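Local coordinates for protein 4-alpha-glucanotransferase (Corynebacterium glutamicum, PDB 5B68) that is an amylomaltase-family enzyme that joins a beta-sandwich domain to a TIM-barrel domain in one chain, at residues D12-A17 with A62-R67; W143-L148 with S154-L159; L324-T329 with A398-H403; I441-L446 with V491-L496. All blocks are in the same frame, centred on the assembly; numbering follows the deposited sequence.

Contact 1: residues D12-A17 with A62-R67; sequences DLYGVA and ALFHDR. With SO4 (sulfate ion), chain G.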
loop_
_atom_site.group_PDB
_atom_site.type_symbol
_atom_site.label_atom_id
_atom_site.label_comp_id
_atom_site.label_asym_id
_atom_site.label_seq_id
_atom_site.Cartn_x
_atom_site.Cartn_y
_atom_site.Cartn_z
ATOM N N ASP A 12 11.821 17.499 19.320
ATOM C CA ASP A 12 12.673 17.666 18.146
ATOM C C ASP A 12 13.656 16.531 17.937
ATOM O O ASP A 12 13.841 16.096 16.806
ATOM C CB ASP A 12 13.504 18.961 18.187
ATOM C CG ASP A 12 12.669 20.200 18.048
ATOM O OD1 ASP A 12 11.478 20.169 17.664
ATOM O OD2 ASP A 12 13.218 21.238 18.442
ATOM N N LEU A 13 14.270 16.033 19.009
ATOM C CA LEU A 13 15.300 14.942 18.863
ATOM C C LEU A 13 14.672 13.624 18.372
ATOM O O LEU A 13 15.308 12.808 17.693
ATOM C CB LEU A 13 15.981 14.675 20.191
ATOM C CG LEU A 13 16.848 15.836 20.702
ATOM C CD1 LEU A 13 17.260 15.479 22.117
ATOM C CD2 LEU A 13 18.029 16.145 19.800
ATOM N N TYR A 14 13.408 13.435 18.725
ATOM C CA TYR A 14 12.632 12.259 18.286
ATOM C C TYR A 14 11.745 12.457 17.082
ATOM O O TYR A 14 11.044 11.554 16.693
ATOM C CB TYR A 14 11.838 11.746 19.487
ATOM C CG TYR A 14 12.715 11.026 20.466
ATOM C CD1 TYR A 14 13.050 9.676 20.272
ATOM C CD2 TYR A 14 13.254 11.689 21.584
ATOM C CE1 TYR A 14 13.877 9.034 21.155
ATOM C CE2 TYR A 14 14.051 11.034 22.482
ATOM C CZ TYR A 14 14.361 9.712 22.265
ATOM O OH TYR A 14 15.165 9.099 23.196
ATOM N N GLY A 15 11.805 13.637 16.463
ATOM C CA GLY A 15 11.028 13.909 15.290
ATOM C C GLY A 15 9.530 14.010 15.513
ATOM O O GLY A 15 8.748 13.723 14.585
ATOM N N VAL A 16 9.122 14.522 16.670
ATOM C CA VAL A 16 7.734 14.623 16.995
ATOM C C VAL A 16 7.388 16.071 16.800
ATOM O O VAL A 16 8.032 16.950 17.396
ATOM C CB VAL A 16 7.444 14.189 18.419
ATOM C CG1 VAL A 16 5.940 14.331 18.724
ATOM C CG2 VAL A 16 7.916 12.751 18.643
ATOM N N ALA A 17 6.428 16.330 15.930
ATOM C CA ALA A 17 6.050 17.749 15.629
ATOM C C ALA A 17 5.372 18.377 16.836
ATOM O O ALA A 17 4.480 17.780 17.496
ATOM C CB ALA A 17 5.103 17.817 14.433
ATOM N N ALA A 62 19.718 14.545 27.729
ATOM C CA ALA A 62 21.083 14.123 27.905
ATOM C C ALA A 62 21.297 12.655 27.541
ATOM O O ALA A 62 22.301 12.346 26.910
ATOM C CB ALA A 62 21.586 14.408 29.345
ATOM N N LEU A 63 20.354 11.776 27.910
ATOM C CA LEU A 63 20.446 10.370 27.559
ATOM C C LEU A 63 20.395 10.159 26.028
ATOM O O LEU A 63 21.119 9.300 25.517
ATOM C CB LEU A 63 19.407 9.482 28.231
ATOM C CG LEU A 63 19.767 9.173 29.705
ATOM C CD1 LEU A 63 18.513 8.736 30.457
ATOM C CD2 LEU A 63 20.867 8.101 29.861
ATOM N N PHE A 64 19.591 10.970 25.334
ATOM C CA PHE A 64 19.557 10.870 23.859
ATOM C C PHE A 64 20.966 11.179 23.290
ATOM O O PHE A 64 21.491 10.404 22.493
ATOM C CB PHE A 64 18.540 11.837 23.267
ATOM C CG PHE A 64 18.448 11.752 21.786
ATOM C CD1 PHE A 64 17.639 10.786 21.213
ATOM C CD2 PHE A 64 19.306 12.529 20.951
ATOM C CE1 PHE A 64 17.550 10.685 19.831
ATOM C CE2 PHE A 64 19.226 12.403 19.564
ATOM C CZ PHE A 64 18.390 11.453 19.035
ATOM N N HIS A 65 21.582 12.316 23.706
ATOM C CA HIS A 65 22.914 12.693 23.154
ATOM C C HIS A 65 23.970 11.676 23.543
ATOM O O HIS A 65 24.791 11.296 22.752
ATOM C CB HIS A 65 23.299 14.130 23.499
ATOM C CG HIS A 65 22.391 15.134 22.907
ATOM N ND1 HIS A 65 22.297 15.332 21.549
ATOM C CD2 HIS A 65 21.546 16.023 23.476
ATOM C CE1 HIS A 65 21.435 16.308 21.303
ATOM N NE2 HIS A 65 20.954 16.723 22.461
ATOM N N ASP A 66 23.889 11.172 24.750
ATOM C CA ASP A 66 24.855 10.201 25.189
ATOM C C ASP A 66 24.741 8.854 24.450
ATOM O O ASP A 66 25.713 8.251 24.066
ATOM C CB ASP A 66 24.741 9.949 26.702
ATOM C CG ASP A 66 25.225 11.101 27.534
ATOM O OD1 ASP A 66 25.782 12.069 27.020
ATOM O OD2 ASP A 66 24.957 11.013 28.741
ATOM N N ARG A 67 23.516 8.406 24.247
ATOM C CA ARG A 67 23.284 7.181 23.532
ATOM C C ARG A 67 23.702 7.327 22.080
ATOM O O ARG A 67 24.278 6.392 21.537
ATOM C CB ARG A 67 21.835 6.733 23.712
ATOM C CG ARG A 67 21.703 5.995 25.076
ATOM C CD ARG A 67 20.295 5.973 25.650
ATOM N NE ARG A 67 20.300 5.376 26.991
ATOM C CZ ARG A 67 19.237 5.372 27.796
ATOM N NH1 ARG A 67 18.088 5.925 27.408
ATOM N NH2 ARG A 67 19.299 4.796 28.998
HETATM S S SO4 G . 15.904 5.318 30.666
HETATM O O1 SO4 G . 15.854 5.595 29.214
HETATM O O2 SO4 G . 17.315 4.993 31.049
HETATM O O3 SO4 G . 15.511 6.507 31.445
HETATM O O4 SO4 G . 14.975 4.139 30.810
#

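Contact 2: residues W143-L148 with S154-L159; sequences WHKLHL and SAECGL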
loop_
_atom_site.group_PDB
_atom_site.type_symbol
_atom_site.label_atom_id
_atom_site.label_comp_id
_atom_site.label_asym_id
_atom_site.label_seq_id
_atom_site.Cartn_x
_atom_site.Cartn_y
_atom_site.Cartn_z
ATOM N N TRP A 143 21.706 -4.364 -0.898
ATOM C CA TRP A 143 21.634 -4.540 0.533
ATOM C C TRP A 143 22.950 -5.046 1.063
ATOM O O TRP A 143 23.188 -6.225 1.110
ATOM C CB TRP A 143 20.499 -5.527 0.862
ATOM C CG TRP A 143 19.216 -4.967 0.447
ATOM C CD1 TRP A 143 18.638 -5.065 -0.772
ATOM C CD2 TRP A 143 18.378 -4.124 1.221
ATOM N NE1 TRP A 143 17.474 -4.355 -0.804
ATOM C CE2 TRP A 143 17.293 -3.763 0.414
ATOM C CE3 TRP A 143 18.431 -3.648 2.523
ATOM C CZ2 TRP A 143 16.270 -2.956 0.875
ATOM C CZ3 TRP A 143 17.421 -2.852 2.973
ATOM C CH2 TRP A 143 16.355 -2.502 2.154
ATOM N N HIS A 144 23.791 -4.097 1.439
ATOM C CA HIS A 144 25.127 -4.332 1.948
ATOM C C HIS A 144 25.223 -4.159 3.463
ATOM O O HIS A 144 24.237 -3.918 4.118
ATOM C CB HIS A 144 26.116 -3.419 1.236
ATOM C CG HIS A 144 25.862 -3.303 -0.230
ATOM N ND1 HIS A 144 25.604 -4.393 -1.021
ATOM C CD2 HIS A 144 25.758 -2.225 -1.035
ATOM C CE1 HIS A 144 25.396 -3.996 -2.258
ATOM N NE2 HIS A 144 25.477 -2.684 -2.292
ATOM N N LYS A 145 26.422 -4.336 3.996
ATOM C CA LYS A 145 26.660 -4.130 5.401
ATOM C C LYS A 145 27.947 -3.375 5.683
ATOM O O LYS A 145 28.925 -3.563 5.005
ATOM C CB LYS A 145 26.722 -5.469 6.109
ATOM C CG LYS A 145 25.387 -6.167 6.230
ATOM C CD LYS A 145 25.389 -7.084 7.427
ATOM C CE LYS A 145 24.110 -7.883 7.531
ATOM N NZ LYS A 145 24.331 -9.081 8.378
ATOM N N LEU A 146 27.916 -2.557 6.722
ATOM C CA LEU A 146 29.104 -1.983 7.289
ATOM C C LEU A 146 29.465 -2.794 8.522
ATOM O O LEU A 146 28.632 -3.134 9.319
ATOM C CB LEU A 146 28.906 -0.526 7.671
ATOM C CG LEU A 146 29.048 0.511 6.576
ATOM C CD1 LEU A 146 28.354 1.805 6.942
ATOM C CD2 LEU A 146 30.501 0.745 6.218
ATOM N N HIS A 147 30.733 -3.117 8.635
ATOM C CA HIS A 147 31.231 -3.876 9.786
ATOM C C HIS A 147 32.341 -3.139 10.530
ATOM O O HIS A 147 33.300 -2.628 9.896
ATOM C CB HIS A 147 31.842 -5.150 9.288
ATOM C CG HIS A 147 30.875 -6.143 8.794
ATOM N ND1 HIS A 147 30.197 -6.975 9.644
ATOM C CD2 HIS A 147 30.514 -6.504 7.546
ATOM C CE1 HIS A 147 29.438 -7.792 8.945
ATOM N NE2 HIS A 147 29.616 -7.539 7.672
ATOM N N LEU A 148 32.251 -3.123 11.855
ATOM C CA LEU A 148 33.211 -2.444 12.709
ATOM C C LEU A 148 33.817 -3.459 13.675
ATOM O O LEU A 148 33.101 -4.214 14.351
ATOM C CB LEU A 148 32.560 -1.339 13.486
ATOM C CG LEU A 148 33.254 -0.732 14.704
ATOM C CD1 LEU A 148 34.467 -0.020 14.143
ATOM C CD2 LEU A 148 32.465 0.196 15.611
ATOM N N SER A 154 32.586 -5.605 18.495
ATOM C CA SER A 154 32.220 -5.604 17.092
ATOM C C SER A 154 30.804 -5.018 16.932
ATOM O O SER A 154 30.006 -4.998 17.864
ATOM C CB SER A 154 32.359 -6.989 16.458
ATOM O OG SER A 154 31.419 -7.875 17.019
ATOM N N ALA A 155 30.539 -4.518 15.727
ATOM C CA ALA A 155 29.219 -3.919 15.388
ATOM C C ALA A 155 28.995 -4.056 13.888
ATOM O O ALA A 155 29.953 -4.236 13.093
ATOM C CB ALA A 155 29.120 -2.457 15.786
ATOM N N GLU A 156 27.726 -3.990 13.477
ATOM C CA GLU A 156 27.438 -4.018 12.046
ATOM C C GLU A 156 26.186 -3.154 11.847
ATOM O O GLU A 156 25.412 -2.971 12.772
ATOM C CB GLU A 156 27.173 -5.430 11.514
ATOM C CG GLU A 156 26.028 -6.147 12.185
ATOM C CD GLU A 156 25.731 -7.432 11.435
ATOM O OE1 GLU A 156 24.744 -7.479 10.651
ATOM O OE2 GLU A 156 26.580 -8.330 11.526
ATOM N N CYS A 157 26.020 -2.619 10.656
ATOM C CA CYS A 157 24.791 -1.981 10.283
ATOM C C CYS A 157 24.521 -2.180 8.796
ATOM O O CYS A 157 25.403 -2.505 8.046
ATOM C CB CYS A 157 24.752 -0.525 10.692
ATOM S SG CYS A 157 25.741 0.551 9.639
ATOM N N GLY A 158 23.257 -2.051 8.372
ATOM C CA GLY A 158 22.974 -2.115 6.941
ATOM C C GLY A 158 23.566 -0.884 6.294
ATOM O O GLY A 158 23.601 0.184 6.898
ATOM N N LEU A 159 23.993 -1.074 5.068
ATOM C CA LEU A 159 24.437 -0.057 4.132
ATOM C C LEU A 159 23.676 -0.301 2.842
ATOM O O LEU A 159 23.917 -1.320 2.146
ATOM C CB LEU A 159 25.948 -0.161 3.848
ATOM C CG LEU A 159 26.511 0.816 2.792
ATOM C CD1 LEU A 159 26.263 2.277 3.103
ATOM C CD2 LEU A 159 28.000 0.630 2.543
HETATM O O HOH W 1 30.888 -6.930 12.315
#

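Contact 3: residues L324-T329 with A398-H403; sequences LIDFAT and AQNLSH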
loop_
_atom_site.group_PDB
_atom_site.type_symbol
_atom_site.label_atom_id
_atom_site.label_comp_id
_atom_site.label_asym_id
_atom_site.label_seq_id
_atom_site.Cartn_x
_atom_site.Cartn_y
_atom_site.Cartn_z
ATOM N N LEU A 324 8.345 -15.800 7.140
ATOM C CA LEU A 324 7.279 -16.794 6.709
ATOM C C LEU A 324 6.871 -17.682 7.875
ATOM O O LEU A 324 5.706 -17.860 8.190
ATOM C CB LEU A 324 7.723 -17.647 5.522
ATOM C CG LEU A 324 6.674 -18.681 5.092
ATOM C CD1 LEU A 324 5.319 -17.971 4.794
ATOM C CD2 LEU A 324 7.219 -19.427 3.947
ATOM N N ILE A 325 7.880 -18.231 8.535
ATOM C CA ILE A 325 7.599 -19.126 9.675
ATOM C C ILE A 325 6.884 -18.388 10.768
ATOM O O ILE A 325 5.944 -18.929 11.322
ATOM C CB ILE A 325 8.925 -19.667 10.238
ATOM C CG1 ILE A 325 9.584 -20.531 9.202
ATOM C CG2 ILE A 325 8.668 -20.430 11.546
ATOM C CD1 ILE A 325 11.036 -20.874 9.471
ATOM N N ASP A 326 7.275 -17.109 11.067
ATOM C CA ASP A 326 6.606 -16.301 12.072
ATOM C C ASP A 326 5.127 -16.014 11.759
ATOM O O ASP A 326 4.242 -16.114 12.624
ATOM C CB ASP A 326 7.314 -14.951 12.318
ATOM C CG ASP A 326 8.743 -15.096 12.901
ATOM O OD1 ASP A 326 9.096 -16.163 13.421
ATOM O OD2 ASP A 326 9.486 -14.104 12.776
ATOM N N PHE A 327 4.869 -15.612 10.504
ATOM C CA PHE A 327 3.512 -15.339 10.066
ATOM C C PHE A 327 2.637 -16.652 10.227
ATOM O O PHE A 327 1.539 -16.617 10.751
ATOM C CB PHE A 327 3.507 -14.942 8.593
ATOM C CG PHE A 327 2.113 -14.887 8.011
ATOM C CD1 PHE A 327 1.285 -13.894 8.393
ATOM C CD2 PHE A 327 1.683 -15.831 7.089
ATOM C CE1 PHE A 327 0.006 -13.810 7.870
ATOM C CE2 PHE A 327 0.416 -15.752 6.574
ATOM C CZ PHE A 327 -0.416 -14.765 6.984
ATOM N N ALA A 328 3.163 -17.731 9.721
ATOM C CA ALA A 328 2.459 -19.024 9.669
ATOM C C ALA A 328 2.221 -19.560 11.101
ATOM O O ALA A 328 1.192 -20.132 11.376
ATOM C CB ALA A 328 3.242 -20.012 8.869
ATOM N N THR A 329 3.174 -19.320 11.986
ATOM C CA THR A 329 3.036 -19.751 13.387
ATOM C C THR A 329 1.950 -18.936 14.069
ATOM O O THR A 329 1.142 -19.472 14.804
ATOM C CB THR A 329 4.360 -19.618 14.147
ATOM O OG1 THR A 329 5.366 -20.400 13.493
ATOM C CG2 THR A 329 4.177 -20.013 15.608
ATOM N N ALA A 398 1.551 -6.949 13.824
ATOM C CA ALA A 398 1.528 -6.199 15.093
ATOM C C ALA A 398 2.280 -7.007 16.121
ATOM O O ALA A 398 3.004 -6.447 16.908
ATOM C CB ALA A 398 0.079 -5.924 15.572
ATOM N N GLN A 399 2.143 -8.314 16.066
ATOM C CA GLN A 399 2.901 -9.213 16.952
ATOM C C GLN A 399 4.346 -9.423 16.469
ATOM O O GLN A 399 5.302 -9.191 17.257
ATOM C CB GLN A 399 2.201 -10.586 17.125
ATOM C CG GLN A 399 3.112 -11.638 17.788
ATOM C CD GLN A 399 2.462 -12.998 17.865
ATOM O OE1 GLN A 399 2.896 -13.944 17.200
ATOM N NE2 GLN A 399 1.354 -13.078 18.599
ATOM N N ASN A 400 4.504 -9.922 15.246
ATOM C CA ASN A 400 5.809 -10.349 14.721
ATOM C C ASN A 400 6.792 -9.203 14.437
ATOM O O ASN A 400 8.025 -9.424 14.482
ATOM C CB ASN A 400 5.631 -11.192 13.472
ATOM C CG ASN A 400 4.940 -12.507 13.758
ATOM O OD1 ASN A 400 5.211 -13.167 14.777
ATOM N ND2 ASN A 400 4.091 -12.921 12.835
ATOM N N LEU A 401 6.252 -8.009 14.187
ATOM C CA LEU A 401 7.056 -6.863 13.931
ATOM C C LEU A 401 6.999 -5.886 15.061
ATOM O O LEU A 401 7.402 -4.693 14.868
ATOM C CB LEU A 401 6.678 -6.173 12.602
ATOM C CG LEU A 401 6.742 -6.954 11.301
ATOM C CD1 LEU A 401 6.430 -6.021 10.138
ATOM C CD2 LEU A 401 8.094 -7.535 11.108
ATOM N N SER A 402 6.567 -6.328 16.261
ATOM C CA SER A 402 6.384 -5.400 17.392
ATOM C C SER A 402 7.581 -4.525 17.689
ATOM O O SER A 402 7.443 -3.402 18.097
ATOM C CB SER A 402 5.965 -6.145 18.706
ATOM O OG SER A 402 6.914 -7.159 19.051
ATOM N N HIS A 403 8.732 -5.111 17.509
ATOM C CA HIS A 403 10.045 -4.501 17.817
ATOM C C HIS A 403 10.415 -3.329 16.889
ATOM O O HIS A 403 11.399 -2.601 17.166
ATOM C CB HIS A 403 11.110 -5.625 17.780
ATOM C CG HIS A 403 11.211 -6.373 16.468
ATOM N ND1 HIS A 403 12.281 -6.231 15.592
ATOM C CD2 HIS A 403 10.390 -7.287 15.892
ATOM C CE1 HIS A 403 12.101 -6.990 14.525
ATOM N NE2 HIS A 403 10.956 -7.633 14.685
HETATM O O HOH W 2 4.608 -16.033 15.514
HETATM O O HOH W 3 9.430 -11.842 15.292
#

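Contact 4: residues I441-L446 with V491-L496; sequences IPWRNL and VGILAL. With SO4 (sulfate ion), chain K.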
loop_
_atom_site.group_PDB
_atom_site.type_symbol
_atom_site.label_atom_id
_atom_site.label_comp_id
_atom_site.label_asym_id
_atom_site.label_seq_id
_atom_site.Cartn_x
_atom_site.Cartn_y
_atom_site.Cartn_z
ATOM N N ILE A 441 14.824 -3.904 7.242
ATOM C CA ILE A 441 14.602 -5.164 6.604
ATOM C C ILE A 441 13.096 -5.523 6.505
ATOM O O ILE A 441 12.701 -6.084 5.473
ATOM C CB ILE A 441 15.420 -6.291 7.281
ATOM C CG1 ILE A 441 16.917 -6.021 7.093
ATOM C CG2 ILE A 441 14.951 -7.660 6.794
ATOM C CD1 ILE A 441 17.442 -6.080 5.655
ATOM N N PRO A 442 12.271 -5.157 7.515
ATOM C CA PRO A 442 10.813 -5.414 7.362
ATOM C C PRO A 442 10.134 -4.641 6.200
ATOM O O PRO A 442 9.230 -5.162 5.540
ATOM C CB PRO A 442 10.285 -4.985 8.701
ATOM C CG PRO A 442 11.405 -5.361 9.661
ATOM C CD PRO A 442 12.576 -4.815 8.904
ATOM N N TRP A 443 10.626 -3.432 5.946
ATOM C CA TRP A 443 10.130 -2.593 4.818
ATOM C C TRP A 443 10.596 -3.246 3.497
ATOM O O TRP A 443 9.804 -3.459 2.549
ATOM C CB TRP A 443 10.681 -1.181 4.963
ATOM C CG TRP A 443 10.340 -0.201 3.894
ATOM C CD1 TRP A 443 11.204 0.658 3.322
ATOM C CD2 TRP A 443 9.046 0.143 3.385
ATOM N NE1 TRP A 443 10.565 1.444 2.402
ATOM C CE2 TRP A 443 9.230 1.200 2.474
ATOM C CE3 TRP A 443 7.757 -0.326 3.612
ATOM C CZ2 TRP A 443 8.177 1.756 1.742
ATOM C CZ3 TRP A 443 6.723 0.193 2.911
ATOM C CH2 TRP A 443 6.927 1.268 1.978
ATOM N N ARG A 444 11.909 -3.607 3.399
ATOM C CA ARG A 444 12.389 -4.349 2.278
ATOM C C ARG A 444 11.547 -5.616 1.966
ATOM O O ARG A 444 11.194 -5.864 0.808
ATOM C CB ARG A 444 13.853 -4.846 2.486
ATOM C CG ARG A 444 14.372 -5.583 1.256
ATOM C CD ARG A 444 15.743 -6.198 1.529
ATOM N NE ARG A 444 15.620 -7.367 2.359
ATOM C CZ ARG A 444 16.650 -8.086 2.833
ATOM N NH1 ARG A 444 17.892 -7.718 2.559
ATOM N NH2 ARG A 444 16.434 -9.144 3.653
ATOM N N ASN A 445 11.289 -6.419 2.998
ATOM C CA ASN A 445 10.710 -7.728 2.760
ATOM C C ASN A 445 9.244 -7.612 2.289
ATOM O O ASN A 445 8.842 -8.380 1.373
ATOM C CB ASN A 445 10.821 -8.579 4.019
ATOM C CG ASN A 445 12.262 -9.045 4.276
ATOM O OD1 ASN A 445 13.140 -8.858 3.467
ATOM N ND2 ASN A 445 12.457 -9.689 5.386
ATOM N N LEU A 446 8.470 -6.690 2.868
ATOM C CA LEU A 446 7.091 -6.522 2.404
ATOM C C LEU A 446 7.089 -6.010 0.938
ATOM O O LEU A 446 6.361 -6.554 0.077
ATOM C CB LEU A 446 6.265 -5.714 3.341
ATOM C CG LEU A 446 6.378 -4.202 3.325
ATOM C CD1 LEU A 446 5.512 -3.520 2.266
ATOM C CD2 LEU A 446 6.055 -3.701 4.674
ATOM N N VAL A 491 11.768 6.195 0.990
ATOM C CA VAL A 491 11.582 6.434 -0.447
ATOM C C VAL A 491 12.660 5.776 -1.225
ATOM O O VAL A 491 12.411 5.173 -2.301
ATOM C CB VAL A 491 11.617 7.946 -0.805
ATOM C CG1 VAL A 491 11.557 8.147 -2.307
ATOM C CG2 VAL A 491 10.478 8.710 -0.152
ATOM N N GLY A 492 13.888 5.859 -0.699
ATOM C CA GLY A 492 15.049 5.233 -1.394
ATOM C C GLY A 492 14.903 3.724 -1.514
ATOM O O GLY A 492 15.218 3.142 -2.556
ATOM N N ILE A 493 14.425 3.108 -0.468
ATOM C CA ILE A 493 14.209 1.673 -0.501
ATOM C C ILE A 493 13.018 1.289 -1.393
ATOM O O ILE A 493 13.064 0.289 -2.029
ATOM C CB ILE A 493 14.098 1.134 0.931
ATOM C CG1 ILE A 493 15.492 1.191 1.622
ATOM C CG2 ILE A 493 13.552 -0.313 0.967
ATOM C CD1 ILE A 493 15.421 1.079 3.151
ATOM N N LEU A 494 11.934 2.058 -1.401
ATOM C CA LEU A 494 10.886 1.820 -2.324
ATOM C C LEU A 494 11.432 1.866 -3.759
ATOM O O LEU A 494 11.150 0.983 -4.586
ATOM C CB LEU A 494 9.765 2.849 -2.104
ATOM C CG LEU A 494 8.677 2.932 -3.147
ATOM C CD1 LEU A 494 7.923 1.628 -3.191
ATOM C CD2 LEU A 494 7.739 4.065 -2.795
ATOM N N ALA A 495 12.236 2.871 -4.070
ATOM C CA ALA A 495 12.808 2.993 -5.415
ATOM C C ALA A 495 13.747 1.821 -5.740
ATOM O O ALA A 495 13.689 1.288 -6.877
ATOM C CB ALA A 495 13.518 4.315 -5.621
ATOM N N LEU A 496 14.512 1.403 -4.743
ATOM C CA LEU A 496 15.424 0.291 -4.907
ATOM C C LEU A 496 14.666 -0.990 -5.217
ATOM O O LEU A 496 14.981 -1.635 -6.210
ATOM C CB LEU A 496 16.306 0.099 -3.695
ATOM C CG LEU A 496 17.232 -1.141 -3.638
ATOM C CD1 LEU A 496 18.177 -1.242 -4.810
ATOM C CD2 LEU A 496 17.986 -1.088 -2.316
HETATM S S SO4 K . 19.990 -10.032 4.357
HETATM O O1 SO4 K . 21.050 -10.962 3.879
HETATM O O2 SO4 K . 20.163 -9.681 5.791
HETATM O O3 SO4 K . 20.051 -8.757 3.573
HETATM O O4 SO4 K . 18.718 -10.779 4.195
#

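Contact 1: residues D12-A17 with A62-R67
Phe64 presents one face of its ring to Leu13 and its edge to Tyr14. Leu13 CB stands 3.9 Å from the ring centroid and only 8° off the normal, a CH-pi contact over the middle of the ring. Tyr14 OH lies at the edge, near the Phe64 plane, and that edge in turn faces the phenol ring: an edge-to-face pair with centroids 5.1 Å apart and planes at 69°. The edge is off-centre, since Phe64 CD1 sits 3.6 Å from Tyr14 CZ and so favours the hydroxyl end. A chi1 of -179° turns the Phe64 ring away from the backbone N and sends it out from helix 54-69 across to Leu13. The Leu13 methyls divide their work: CD1 lies 3.8 Å from Phe64 CD2, while CD2 meets the imidazole obliquely, 3.7 Å from His65 CE1.

The Arg67 chain is extended from CG to NE, and its guanidinium has Leu63 CD2 over one face and a sulfate ion at its edge. Arg67 NH1 gives a nearly straight bond to sulfate O1 at 2.9 Å, and Arg67 NH2 a similar one to O2, also 2.9 Å. Arg59, Gln60 and Asn45 also donate to the anion, which probably came from the crystallisation liquor.

Tyr14 also touches Leu39 of helix 32-41 and Val44. At Gly15, with positive phi, the chain leaves helix 5-13. The contact is thus a helix end closed by a Schellman motif, packing through Leu13 and Tyr14 on Phe64 of a second helix at the protein surface.

Contact 2: residues W143-L148 with S154-L159
His144 and Leu159, Leu146 and Cys157, and Leu148 and Ala155 are the hydrogen-bonded pairs of an antiparallel beta hairpin in the amino-terminal beta sandwich. Each pair exchanges two backbone bonds. The Leu146 N to Cys157 O bond, at 2.8 Å, arrives nearly along the C=O axis, whereas Leu159 N approaches His144 O from above the carbonyl plane at 3.0 Å, away from the lone-pair directions. Between these rungs lie the non-hydrogen-bonded pairs Lys145 with Gly158 and His147 with Glu156, where CA-H...O contacts fill in; Glu156 CA comes 3.1 Å from Leu146 O.

The apolar contacts gather on the face carrying Leu146, Leu148, Ala155, Cys157 and Leu159. Leu146 CB meets Cys157 SG at 3.9 Å, and Leu146 CG touches Leu159 CD2. Val77 of strand 76-80 and Ile101 of strand 98-102 extend this layer into the rest of the sandwich. His144 joins the same face, its ring nitrogens held by Glu104 N and Pro140 O.

Charged and polar groups meet on the other side. Glu156 CG lies between the backbone N and the carbonyl carbon (chi1 58°), and the chain then runs extended to Lys145. There the salt bridge forms at 2.8 Å between Lys145 NZ and Glu156 OE1, through the oxygen's syn lone pair. The His147 ring runs beside Glu156 in the same direction, its plane 79° from the carboxylate. A water at the ring edge lies 2.8 Å from His147 ND1 and donates to Ala155 O at 3.0 Å.

Contact 3: residues L324-T329 with A398-H403
Asn400 lays its amide against Asp326, and this is the close-fitting half of the contact. Asn400 CG is 3.7 Å from Asp326 CB, and Asn400 ND2 approaches the backbone at that residue, 3.2 Å from Asp326 O. Asn400 ND2 is also 3.6 Å from Phe327 N. With chi1 at -66° the Asn400 amide leans to the backbone N side, away from its own carbonyl carbon, and so is led across to the flank of helix 307-338. Phe327 itself points away and stacks on Phe242, while Trp330, one turn on from Asp326, also touches Asn400.

The other half is watery. One water sits between Asp326 O and Asn400 OD1 and can donate to both, at 2.9 and 3.0 Å, although nearby acceptors outnumber its protons. A second donates to Asn400 O at 2.9 Å and only weakly, at 3.4 Å, to Asp326 OD2, so the carboxylate is joined to the neighbouring helix end only loosely.

The geometry is that of a short helix, 396-400, meeting the side of a long one through its last residue, with water between them. Helix 396-400 belongs to the long connection that follows strand 382-387 of the TIM barrel.

Contact 4: residues I441-L446 with V491-L496
Trp443 presses the pyrrole part of its indole obliquely on Ile493, with Trp443 CD1 only 3.5 Å from Ile493 CG2, and in the same reach gives its N-H to the backbone carbonyl of Leu490, just before 491-496, so a polar bond sits within an otherwise apolar contact. The setting is the TIM barrel: helix 441-452 leads into strand 456-459 and helix 487-500 into the adjacent strand 504-507, two successive beta-alpha-beta crossovers. The short helical segments run roughly the same way, at 32°, with axes 10.0 Å apart, and the indole bridges much of that gap.

With chi1 at 178° the Trp443 indole is swung off the backbone N side and directed at the neighbouring helix. Its benzo part touches Leu494 more loosely, with Trp443 CZ2 4.3 Å from Leu494 CB. Leu465 lies against both Trp443 and Leu494, and Leu387 of the barrel strand 382-387 packs on the tryptophan as well, which places the buried ring among apolar side chains.

Arg444 heads the other way. Its chain bends at chi3 (75°), where Arg444 NE donates to Asn445 OD1 at 3.1 Å, in the guanidinium plane; a weak bond from NH2 reaches the same oxygen. Ile441 CD1 lies over the centre of one guanidinium face. With its rotation fixed in this way, the group meets a sulfate ion, probably from the crystallisation liquor, edge-on: Arg444 NH2 bonds O4 at 2.9 Å and Arg444 NH1 bonds O3 at 2.6 Å.

In the fold
The four contacts follow one another along the chain, each closing before the next opens. Contact 1 belongs to the amino-terminal helices and contact 2 to the beta sandwich; their centres are 23 Å apart, and they do not touch. Contacts 3 and 4 lie in the barrel domain, 18 Å between centres, and meet where Leu401 packs on Pro442. Contact 4, whose centre is about 12 Å from the centre of the chain, also touches contact 2: Trp143, near the start of strand 142-150, makes a cation-pi pair with Arg444 and packs on Ile441, Ile493 and Leu496. That tryptophan therefore joins the sandwich directly to two helices of the barrel.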